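Local coordinates for protein paraflagellar rod component (Trypanosoma cruzi, PDB 6XYB) that is of unknown function but is conserved among kinetoplastids, is probably a component of the paraflagellar rod and can bind magnesium ions, at residues C[83-88]-C[111-116]; C[13-18]-C[64-69]. All blocks are in the same frame, centred on the assembly; numbering follows the deposited sequence.

Contact 1 (C[83-88]-C[111-116])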
loop_
_atom_site.group_PDB
_atom_site.type_symbol
_atom_site.label_atom_id
_atom_site.label_comp_id
_atom_site.label_asym_id
_atom_site.label_seq_id
_atom_site.Cartn_x
_atom_site.Cartn_y
_atom_site.Cartn_z
ATOM N N THR C 83 -6.790 -11.433 9.750
ATOM C CA THR C 83 -7.325 -12.822 9.679
ATOM C C THR C 83 -7.350 -13.273 8.202
ATOM O O THR C 83 -7.037 -14.418 7.947
ATOM C CB THR C 83 -8.666 -13.033 10.409
ATOM O OG1 THR C 83 -9.749 -12.404 9.713
ATOM C CG2 THR C 83 -8.666 -12.561 11.850
ATOM N N ILE C 84 -7.666 -12.372 7.266
ATOM C CA ILE C 84 -7.606 -12.706 5.814
ATOM C C ILE C 84 -6.164 -13.071 5.459
ATOM O O ILE C 84 -5.945 -14.057 4.753
ATOM C CB ILE C 84 -8.167 -11.573 4.934
ATOM C CG1 ILE C 84 -9.665 -11.339 5.203
ATOM C CG2 ILE C 84 -7.784 -11.795 3.458
ATOM C CD1 ILE C 84 -10.160 -10.044 4.614
ATOM N N ILE C 85 -5.225 -12.222 5.860
ATOM C CA ILE C 85 -3.803 -12.470 5.450
ATOM C C ILE C 85 -3.355 -13.813 6.043
ATOM O O ILE C 85 -2.710 -14.595 5.367
ATOM C CB ILE C 85 -2.891 -11.329 5.899
ATOM C CG1 ILE C 85 -3.272 -10.040 5.152
ATOM C CG2 ILE C 85 -1.411 -11.701 5.784
ATOM C CD1 ILE C 85 -2.856 -8.776 5.842
ATOM N N GLU C 86 -3.616 -14.023 7.316
ATOM C CA GLU C 86 -3.171 -15.236 8.032
ATOM C C GLU C 86 -3.805 -16.474 7.385
ATOM O O GLU C 86 -3.127 -17.474 7.086
ATOM C CB GLU C 86 -3.520 -15.111 9.526
ATOM C CG GLU C 86 -2.540 -14.229 10.237
ATOM C CD GLU C 86 -2.564 -14.318 11.730
ATOM O OE1 GLU C 86 -3.576 -14.869 12.242
ATOM O OE2 GLU C 86 -1.536 -13.888 12.349
ATOM N N GLY C 87 -5.066 -16.368 7.083
ATOM C CA GLY C 87 -5.766 -17.520 6.515
ATOM C C GLY C 87 -5.265 -17.879 5.126
ATOM O O GLY C 87 -5.037 -19.052 4.800
ATOM N N LEU C 88 -5.082 -16.861 4.290
ATOM C CA LEU C 88 -4.541 -17.070 2.942
ATOM C C LEU C 88 -3.092 -17.540 3.010
ATOM O O LEU C 88 -2.724 -18.355 2.112
ATOM C CB LEU C 88 -4.745 -15.812 2.126
ATOM C CG LEU C 88 -6.181 -15.530 1.729
ATOM C CD1 LEU C 88 -6.276 -14.138 1.097
ATOM C CD2 LEU C 88 -6.658 -16.588 0.772
ATOM N N THR C 111 -10.079 -1.010 0.977
ATOM C CA THR C 111 -8.735 -1.507 1.059
ATOM C C THR C 111 -8.603 -2.724 0.159
ATOM O O THR C 111 -9.426 -3.631 0.240
ATOM C CB THR C 111 -8.357 -1.834 2.479
ATOM O OG1 THR C 111 -8.475 -0.695 3.329
ATOM C CG2 THR C 111 -7.018 -2.503 2.580
ATOM N N LYS C 112 -7.547 -2.756 -0.621
ATOM C CA LYS C 112 -7.204 -3.870 -1.465
ATOM C C LYS C 112 -5.928 -4.574 -0.957
ATOM O O LYS C 112 -5.000 -3.942 -0.497
ATOM C CB LYS C 112 -7.110 -3.415 -2.907
ATOM C CG LYS C 112 -8.479 -2.934 -3.343
ATOM C CD LYS C 112 -8.704 -2.833 -4.767
ATOM C CE LYS C 112 -9.859 -1.898 -5.014
ATOM N NZ LYS C 112 -11.140 -2.649 -4.890
ATOM N N LEU C 113 -5.960 -5.903 -1.017
ATOM C CA LEU C 113 -4.837 -6.760 -0.597
ATOM C C LEU C 113 -4.555 -7.639 -1.824
ATOM O O LEU C 113 -5.488 -8.357 -2.325
ATOM C CB LEU C 113 -5.230 -7.578 0.630
ATOM C CG LEU C 113 -5.558 -6.852 1.924
ATOM C CD1 LEU C 113 -6.283 -7.803 2.889
ATOM C CD2 LEU C 113 -4.311 -6.357 2.661
ATOM N N PHE C 114 -3.306 -7.701 -2.242
ATOM C CA PHE C 114 -2.949 -8.496 -3.429
ATOM C C PHE C 114 -1.972 -9.611 -3.015
ATOM O O PHE C 114 -1.041 -9.367 -2.242
ATOM C CB PHE C 114 -2.225 -7.603 -4.449
ATOM C CG PHE C 114 -3.076 -6.516 -5.008
ATOM C CD1 PHE C 114 -4.023 -6.799 -5.960
ATOM C CD2 PHE C 114 -2.968 -5.240 -4.505
ATOM C CE1 PHE C 114 -4.831 -5.803 -6.491
ATOM C CE2 PHE C 114 -3.750 -4.218 -5.066
ATOM C CZ PHE C 114 -4.694 -4.517 -6.017
ATOM N N PHE C 115 -2.265 -10.820 -3.492
ATOM C CA PHE C 115 -1.546 -12.040 -3.072
ATOM C C PHE C 115 -1.006 -12.812 -4.277
ATOM O O PHE C 115 -1.609 -12.759 -5.374
ATOM C CB PHE C 115 -2.471 -12.999 -2.348
ATOM C CG PHE C 115 -3.042 -12.428 -1.077
ATOM C CD1 PHE C 115 -4.199 -11.669 -1.109
ATOM C CD2 PHE C 115 -2.488 -12.692 0.194
ATOM C CE1 PHE C 115 -4.713 -11.083 0.034
ATOM C CE2 PHE C 115 -3.040 -12.133 1.359
ATOM C CZ PHE C 115 -4.152 -11.311 1.258
ATOM N N ALA C 116 0.140 -13.458 -4.081
ATOM C CA ALA C 116 0.730 -14.332 -5.121
ATOM C C ALA C 116 1.025 -15.701 -4.522
ATOM O O ALA C 116 1.136 -15.868 -3.274
ATOM C CB ALA C 116 1.990 -13.674 -5.678
#
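Leu88 holds CG beside its own backbone N, anti to the carbonyl carbon (chi1 -71°), and Phe115 does the same (chi1 -62°). The two side chains leave helix 83-88 and strand 111-116 toward each other and cross at about a right angle. One methyl of Leu88 then lands on a face of the phenyl ring. Leu88 CD1 lies 3.6 Å from the centroid of the Phe115 ring, close to the ring normal. It is shifted toward the rim, so its nearest ring atom is Phe115 CZ at 3.5 Å. This is a CH-pi contact. Ile85 reaches the same ring from another side. Its CA sits at the ring edge, 4.2 Å from Phe115 CE2, and its CG1 is 4.2 Å from Phe115 CZ. Ile84 CG2 meets Phe115 CZ obliquely at 4.3 Å.

The chain forms an antiparallel sheet with helices packed on it. Helix 83-88 runs almost parallel to strand 111-116, with 11° between their directions. Leu113 lies two residues before Phe115 and faces the helix too. Its CD1 meets Ile84 CG2 and its CD2 meets Ile85 CD1, each pair at 4.3 Å. All five touching residues are buried. Leu88 also packs on Leu33 of helix 27-36 and on Leu7 and Val9 of strand 6-13. On the other side of the strand, Lys112 makes a salt bridge to Asp74 of the third subunit. Leu113 touches Ser98, a magnesium-binding residue whose ion is not bound to this chain in the model.

Contact 2 (C[13-18]-C[64-69])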
loop_
_atom_site.group_PDB
_atom_site.type_symbol
_atom_site.label_atom_id
_atom_site.label_comp_id
_atom_site.label_asym_id
_atom_site.label_seq_id
_atom_site.Cartn_x
_atom_site.Cartn_y
_atom_site.Cartn_z
ATOM N N PHE C 13 -15.836 -0.718 4.023
ATOM C CA PHE C 13 -16.559 -0.448 5.270
ATOM C C PHE C 13 -17.153 0.965 5.203
ATOM O O PHE C 13 -16.538 1.840 4.628
ATOM C CB PHE C 13 -15.593 -0.456 6.430
ATOM C CG PHE C 13 -14.783 -1.684 6.539
ATOM C CD1 PHE C 13 -15.175 -2.776 7.269
ATOM C CD2 PHE C 13 -13.569 -1.754 5.898
ATOM C CE1 PHE C 13 -14.431 -3.945 7.305
ATOM C CE2 PHE C 13 -12.793 -2.901 5.961
ATOM C CZ PHE C 13 -13.220 -4.006 6.653
ATOM N N ASN C 14 -18.341 1.237 5.781
ATOM C CA ASN C 14 -19.320 0.325 6.329
ATOM C C ASN C 14 -20.598 0.407 5.511
ATOM O O ASN C 14 -20.883 1.442 4.906
ATOM C CB ASN C 14 -19.576 0.676 7.797
ATOM C CG ASN C 14 -18.482 0.129 8.688
ATOM O OD1 ASN C 14 -18.281 -1.072 8.754
ATOM N ND2 ASN C 14 -17.742 0.995 9.359
ATOM N N PRO C 15 -21.438 -0.656 5.507
ATOM C CA PRO C 15 -21.169 -1.868 6.269
ATOM C C PRO C 15 -20.092 -2.718 5.602
ATOM O O PRO C 15 -19.713 -2.456 4.447
ATOM C CB PRO C 15 -22.504 -2.617 6.268
ATOM C CG PRO C 15 -23.179 -2.142 4.992
ATOM C CD PRO C 15 -22.680 -0.735 4.735
ATOM N N PRO C 16 -19.541 -3.700 6.349
ATOM C CA PRO C 16 -18.389 -4.480 5.899
ATOM C C PRO C 16 -18.758 -5.424 4.754
ATOM O O PRO C 16 -19.594 -6.313 4.881
ATOM C CB PRO C 16 -17.871 -5.245 7.105
ATOM C CG PRO C 16 -18.875 -5.011 8.221
ATOM C CD PRO C 16 -19.910 -4.009 7.739
ATOM N N VAL C 17 -18.080 -5.226 3.612
ATOM C CA VAL C 17 -18.316 -6.089 2.406
ATOM C C VAL C 17 -16.947 -6.537 1.914
ATOM O O VAL C 17 -16.085 -5.667 1.609
ATOM C CB VAL C 17 -19.101 -5.415 1.263
ATOM C CG1 VAL C 17 -19.218 -6.402 0.101
ATOM C CG2 VAL C 17 -20.457 -4.890 1.771
ATOM N N ILE C 18 -16.755 -7.838 1.867
ATOM C CA ILE C 18 -15.461 -8.414 1.464
ATOM C C ILE C 18 -15.679 -9.140 0.130
ATOM O O ILE C 18 -16.575 -9.975 -0.004
ATOM C CB ILE C 18 -14.908 -9.384 2.517
ATOM C CG1 ILE C 18 -14.709 -8.689 3.866
ATOM C CG2 ILE C 18 -13.635 -10.050 1.975
ATOM C CD1 ILE C 18 -14.671 -9.618 5.024
ATOM N N ARG C 64 -18.337 -12.904 -2.613
ATOM C CA ARG C 64 -18.745 -11.735 -1.834
ATOM C C ARG C 64 -19.358 -12.127 -0.503
ATOM O O ARG C 64 -20.275 -12.964 -0.472
ATOM C CB ARG C 64 -19.803 -10.936 -2.580
ATOM C CG ARG C 64 -20.268 -9.695 -1.816
ATOM C CD ARG C 64 -21.447 -9.084 -2.511
ATOM N NE ARG C 64 -21.884 -7.853 -1.916
ATOM C CZ ARG C 64 -22.695 -7.754 -0.861
ATOM N NH1 ARG C 64 -23.130 -8.823 -0.192
ATOM N NH2 ARG C 64 -23.063 -6.560 -0.466
ATOM N N MET C 65 -18.882 -11.515 0.557
ATOM C CA MET C 65 -19.474 -11.677 1.906
ATOM C C MET C 65 -19.820 -10.306 2.479
ATOM O O MET C 65 -18.940 -9.437 2.538
ATOM C CB MET C 65 -18.539 -12.428 2.872
ATOM C CG MET C 65 -18.924 -12.327 4.356
ATOM S SD MET C 65 -17.563 -13.020 5.444
ATOM C CE MET C 65 -18.094 -14.662 5.132
ATOM N N GLU C 66 -21.031 -10.141 3.012
ATOM C CA GLU C 66 -21.286 -8.987 3.889
ATOM C C GLU C 66 -21.413 -9.468 5.338
ATOM O O GLU C 66 -22.230 -10.369 5.575
ATOM C CB GLU C 66 -22.510 -8.199 3.455
ATOM C CG GLU C 66 -22.753 -6.974 4.331
ATOM C CD GLU C 66 -23.879 -6.059 3.843
ATOM O OE1 GLU C 66 -24.037 -5.928 2.615
ATOM O OE2 GLU C 66 -24.577 -5.454 4.691
ATOM N N LEU C 67 -20.692 -8.850 6.277
ATOM C CA LEU C 67 -20.858 -9.143 7.749
ATOM C C LEU C 67 -22.141 -8.474 8.281
ATOM O O LEU C 67 -22.442 -7.317 7.931
ATOM C CB LEU C 67 -19.639 -8.699 8.565
ATOM C CG LEU C 67 -18.249 -9.036 8.033
ATOM C CD1 LEU C 67 -17.189 -8.433 8.924
ATOM C CD2 LEU C 67 -18.041 -10.520 7.872
ATOM N N SER C 68 -22.883 -9.163 9.149
ATOM C CA SER C 68 -24.367 -9.019 9.223
ATOM C C SER C 68 -24.862 -7.648 9.770
ATOM O O SER C 68 -25.479 -7.617 10.865
ATOM C CB SER C 68 -24.994 -10.216 9.923
ATOM O OG SER C 68 -24.107 -10.797 10.868
ATOM N N GLN C 69 -24.673 -6.559 8.994
ATOM C CA GLN C 69 -25.290 -5.204 9.170
ATOM C C GLN C 69 -24.428 -4.391 10.131
ATOM O O GLN C 69 -24.734 -3.200 10.373
ATOM C CB GLN C 69 -26.730 -5.323 9.689
#
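Ile18 and Met65 form an antiparallel hydrogen-bonded pair. Ile18 N bonds to Met65 O and Met65 N to Ile18 O, both at 2.8 Å. Val17 and Glu66 are the adjacent non-hydrogen-bonded pair. Beyond them Leu67 N reaches Pro16 O at 3.1 Å, with 148° at the hydrogen. The side chains of Pro16 and Leu67 cross at about a right angle, with Pro16 CB 3.7 Å from Leu67 CD1.

Strands 17-21 and 62-66 are neighbours in the antiparallel sheet, and residues 14-16 link strand 6-13 to 17-21 as the turn of a beta-hairpin. On the Val17 and Glu66 face, Val17 CG1 lies over one face of the Arg64 guanidinium, 3.6 Å from Arg64 NE. Arg64 has CG anti to its backbone N (chi1 -180°) and runs straight to NE, where chi4 (-83°) turns the guanidinium under Val17 CG1, with NH2 toward Glu66. This NH2 makes a salt bridge to the anti lone pair of Glu66 OE1 at 3.3 Å. Glu66 OE2 lies 3.6 Å from Pro15 CG. Successive cis peptide bonds precede Asn14 and Pro15. Asn14 O accepts a hydrogen bond from Lys108. On the other face, Ile18 packs on Val80 of helix 74-90.

Contact 1 lies in the core between two layers, while contact 2 lies where strand 17-21 begins and strand 62-66 ends and is only partly buried. Contact 1 joins helix 74-90 to strand 108-117 through apolar side chains. Contact 2 joins two strands by backbone hydrogen bonds and adds a salt-bridged pair on its more exposed face. Their centres are about 16 Å apart and they do not touch. Both reach the same sheet, and strand 62-66 is followed in sequence by helix 74-90, which is part of contact 1 and covers the Ile18 and Met65 side of contact 2. Neighbouring subunits come close to contact 1, whereas no other chain of the assembly touches the segments of contact 2.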